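Peptide methionine sulfoxide reductase MsrA (PDB 5FA9) probably repairs oxidised proteins as a fusion of MsrA and MsrB enzymes, reducing both the S and R epimers of methionine sulfoxide back to methionine with thioredoxin. Local coordinates at residues S186-K191 with D212-K217. The protein carries 2 engineered substitutions. Residues are numbered along the deposited sequence; the frame is centred on the assembly and turned at random.
Sequences SVTQEK and DITTGK
Thr188 and Thr214 meet end on where the C-terminal end of helix 182-190 packs lightly against a beta-hairpin turn, within the SelR (MsrB) part of the fusion protein. The four-residue loop 213-216, with an Asx turn inside it, joins strands 208-212 and 218-221; Asp212 N to Lys217 O and Gly216 N to Asp212 O close it, Gly216 having positive phi. The two buried threonines account for most of the 101 Å² covered. Thr188 CG2 lies 4.2 Å from Thr214 CG2, and Ile213 CG2 comes in across it at 4.0 Å. The Thr214 methyl also sits 4.0 Å from Thr188 OG1, a hydroxyl already bonded to the carbonyl of Gln184 one turn earlier. On the more open side, Ile213 and Gln189 are partly exposed. The Gln189 chain bends at chi2 (-53°) and brings NE2 back to Thr188 OG1 at 3.2 Å, the acceptor close to the amide plane, while NE2 also brushes Thr214 CG2. Leu176 of helix 173-179 touches both Gln189 and Thr214, so a second helix joins this junction. Contact between the two segments is wholly van der Waals; each polar set stays on its own side, Gln189/Thr188/Gln184 in the helix and Asp212/Thr214 in the turn. Chi1 of 67° puts Thr214 OG1 on the turn side and CG2 toward the helix. There Asp212 OD1 takes Thr214 N at 3.0 Å and Thr214 OG1 at 2.9 Å, both from one face of the carboxylate.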
ATOM      1  N   SER B 186     -30.202   6.235  27.331  1.00 47.55           N
ATOM      2  CA  SER B 186     -29.144   7.037  27.934  1.00 52.99           C
ATOM      3  C   SER B 186     -27.883   7.059  27.073  1.00 52.73           C
ATOM      4  O   SER B 186     -27.313   8.120  26.824  1.00 46.18           O
ATOM      5  CB  SER B 186     -28.809   6.513  29.332  1.00 52.29           C
ATOM      6  OG  SER B 186     -29.769   6.946  30.280  1.00 65.65           O
ATOM      7  N   VAL B 187     -27.452   5.886  26.626  1.00 48.67           N
ATOM      8  CA  VAL B 187     -26.247   5.777  25.810  1.00 39.86           C
ATOM      9  C   VAL B 187     -26.402   6.482  24.464  1.00 44.80           C
ATOM     10  O   VAL B 187     -25.557   7.289  24.077  1.00 43.83           O
ATOM     11  CB  VAL B 187     -25.868   4.301  25.566  1.00 45.77           C
ATOM     12  CG1 VAL B 187     -24.868   4.185  24.426  1.00 41.19           C
ATOM     13  CG2 VAL B 187     -25.313   3.675  26.839  1.00 33.47           C
ATOM     14  N   THR B 188     -27.490   6.185  23.763  1.00 40.07           N
ATOM     15  CA  THR B 188     -27.669   6.659  22.395  1.00 46.11           C
ATOM     16  C   THR B 188     -28.135   8.110  22.303  1.00 48.94           C
ATOM     17  O   THR B 188     -27.738   8.834  21.390  1.00 52.47           O
ATOM     18  CB  THR B 188     -28.677   5.775  21.632  1.00 46.46           C
ATOM     19  OG1 THR B 188     -29.933   5.775  22.321  1.00 51.27           O
ATOM     20  CG2 THR B 188     -28.160   4.348  21.528  1.00 45.85           C
ATOM     21  N   GLN B 189     -28.973   8.537  23.244  1.00 46.51           N
ATOM     22  CA  GLN B 189     -29.578   9.864  23.162  1.00 49.94           C
ATOM     23  C   GLN B 189     -28.977  10.868  24.143  1.00 46.87           C
ATOM     24  O   GLN B 189     -29.170  12.075  23.994  1.00 49.68           O
ATOM     25  CB  GLN B 189     -31.089   9.767  23.388  1.00 55.68           C
ATOM     26  CG  GLN B 189     -31.791   8.780  22.471  1.00 50.98           C
ATOM     27  CD  GLN B 189     -31.491   9.032  21.007  1.00 55.22           C
ATOM     28  OE1 GLN B 189     -31.725  10.124  20.492  1.00 49.37           O
ATOM     29  NE2 GLN B 189     -30.969   8.017  20.328  1.00 53.72           N
ATOM     30  N   GLU B 190     -28.253  10.376  25.143  1.00 43.94           N
ATOM     31  CA  GLU B 190     -27.677  11.255  26.157  1.00 41.66           C
ATOM     32  C   GLU B 190     -26.170  11.060  26.298  1.00 51.62           C
ATOM     33  O   GLU B 190     -25.571  11.511  27.273  1.00 41.95           O
ATOM     34  CB  GLU B 190     -28.360  11.024  27.508  1.00 40.24           C
ATOM     35  CG  GLU B 190     -29.862  11.260  27.494  1.00 47.58           C
ATOM     36  CD  GLU B 190     -30.530  10.839  28.787  1.00 44.83           C
ATOM     37  OE1 GLU B 190     -29.865  10.175  29.610  1.00 50.89           O
ATOM     38  OE2 GLU B 190     -31.718  11.169  28.981  1.00 49.71           O
ATOM     39  N   LYS B 191     -25.573  10.380  25.320  1.00 51.45           N
ATOM     40  CA  LYS B 191     -24.128  10.142  25.274  1.00 45.25           C
ATOM     41  C   LYS B 191     -23.581   9.460  26.526  1.00 44.33           C
ATOM     42  O   LYS B 191     -22.411   9.635  26.869  1.00 52.21           O
ATOM     43  CB  LYS B 191     -23.373  11.457  25.054  1.00 45.84           C
ATOM     44  CG  LYS B 191     -23.867  12.293  23.890  1.00 50.58           C
ATOM     45  CD  LYS B 191     -22.988  13.520  23.707  1.00 52.28           C
ATOM     46  CE  LYS B 191     -23.734  14.646  23.013  1.00 68.04           C
ATOM     47  NZ  LYS B 191     -23.044  15.952  23.198  1.00 76.56           N
ATOM     48  N   ASP B 212     -27.544  -0.670  14.399  1.00 41.94           N
ATOM     49  CA  ASP B 212     -27.985   0.475  15.192  1.00 39.93           C
ATOM     50  C   ASP B 212     -29.318   0.148  15.855  1.00 46.82           C
ATOM     51  O   ASP B 212     -30.305  -0.142  15.177  1.00 48.95           O
ATOM     52  CB  ASP B 212     -28.108   1.726  14.315  1.00 47.83           C
ATOM     53  CG  ASP B 212     -28.264   3.006  15.128  1.00 54.59           C
ATOM     54  OD1 ASP B 212     -28.673   2.937  16.306  1.00 46.80           O
ATOM     55  OD2 ASP B 212     -27.980   4.091  14.578  1.00 54.37           O
ATOM     56  N   ILE B 213     -29.346   0.207  17.182  1.00 43.28           N
ATOM     57  CA  ILE B 213     -30.532  -0.166  17.942  1.00 45.53           C
ATOM     58  C   ILE B 213     -31.683   0.824  17.744  1.00 47.23           C
ATOM     59  O   ILE B 213     -32.826   0.537  18.099  1.00 50.56           O
ATOM     60  CB  ILE B 213     -30.206  -0.284  19.450  1.00 46.71           C
ATOM     61  CG1 ILE B 213     -31.237  -1.163  20.163  1.00 47.63           C
ATOM     62  CG2 ILE B 213     -30.095   1.094  20.090  1.00 38.96           C
ATOM     63  CD1 ILE B 213     -30.742  -1.740  21.469  1.00 62.38           C
ATOM     64  N   THR B 214     -31.384   1.984  17.165  1.00 50.44           N
ATOM     65  CA  THR B 214     -32.397   3.017  16.972  1.00 54.46           C
ATOM     66  C   THR B 214     -32.915   3.101  15.535  1.00 52.13           C
ATOM     67  O   THR B 214     -34.021   3.588  15.303  1.00 60.96           O
ATOM     68  CB  THR B 214     -31.863   4.406  17.375  1.00 54.43           C
ATOM     69  OG1 THR B 214     -30.823   4.805  16.474  1.00 55.41           O
ATOM     70  CG2 THR B 214     -31.322   4.380  18.796  1.00 55.29           C
ATOM     71  N   THR B 215     -32.122   2.633  14.575  1.00 53.02           N
ATOM     72  CA  THR B 215     -32.493   2.762  13.167  1.00 50.51           C
ATOM     73  C   THR B 215     -32.496   1.431  12.422  1.00 45.62           C
ATOM     74  O   THR B 215     -33.215   1.267  11.436  1.00 50.57           O
ATOM     75  CB  THR B 215     -31.549   3.728  12.423  1.00 54.62           C
ATOM     76  OG1 THR B 215     -30.238   3.156  12.345  1.00 54.20           O
ATOM     77  CG2 THR B 215     -31.476   5.065  13.142  1.00 50.57           C
ATOM     78  N   GLY B 216     -31.694   0.482  12.891  1.00 43.49           N
ATOM     79  CA  GLY B 216     -31.615  -0.817  12.250  1.00 47.14           C
ATOM     80  C   GLY B 216     -30.543  -0.906  11.178  1.00 45.66           C
ATOM     81  O   GLY B 216     -30.417  -1.927  10.504  1.00 51.42           O
ATOM     82  N   LYS B 217     -29.784   0.171  11.005  1.00 46.81           N
ATOM     83  CA  LYS B 217     -28.700   0.197  10.026  1.00 47.89           C
ATOM     84  C   LYS B 217     -27.446  -0.492  10.563  1.00 40.92           C
ATOM     85  O   LYS B 217     -27.024  -0.225  11.688  1.00 39.80           O
ATOM     86  CB  LYS B 217     -28.380   1.638   9.626  1.00 41.83           C
ATOM     87  CG  LYS B 217     -27.258   1.772   8.609  1.00 44.25           C
ATOM     88  CD  LYS B 217     -27.135   3.202   8.112  1.00 39.71           C
ATOM     89  CE  LYS B 217     -25.823   3.423   7.378  1.00 42.97           C
ATOM     90  NZ  LYS B 217     -25.671   4.837   6.933  1.00 49.66           N
TER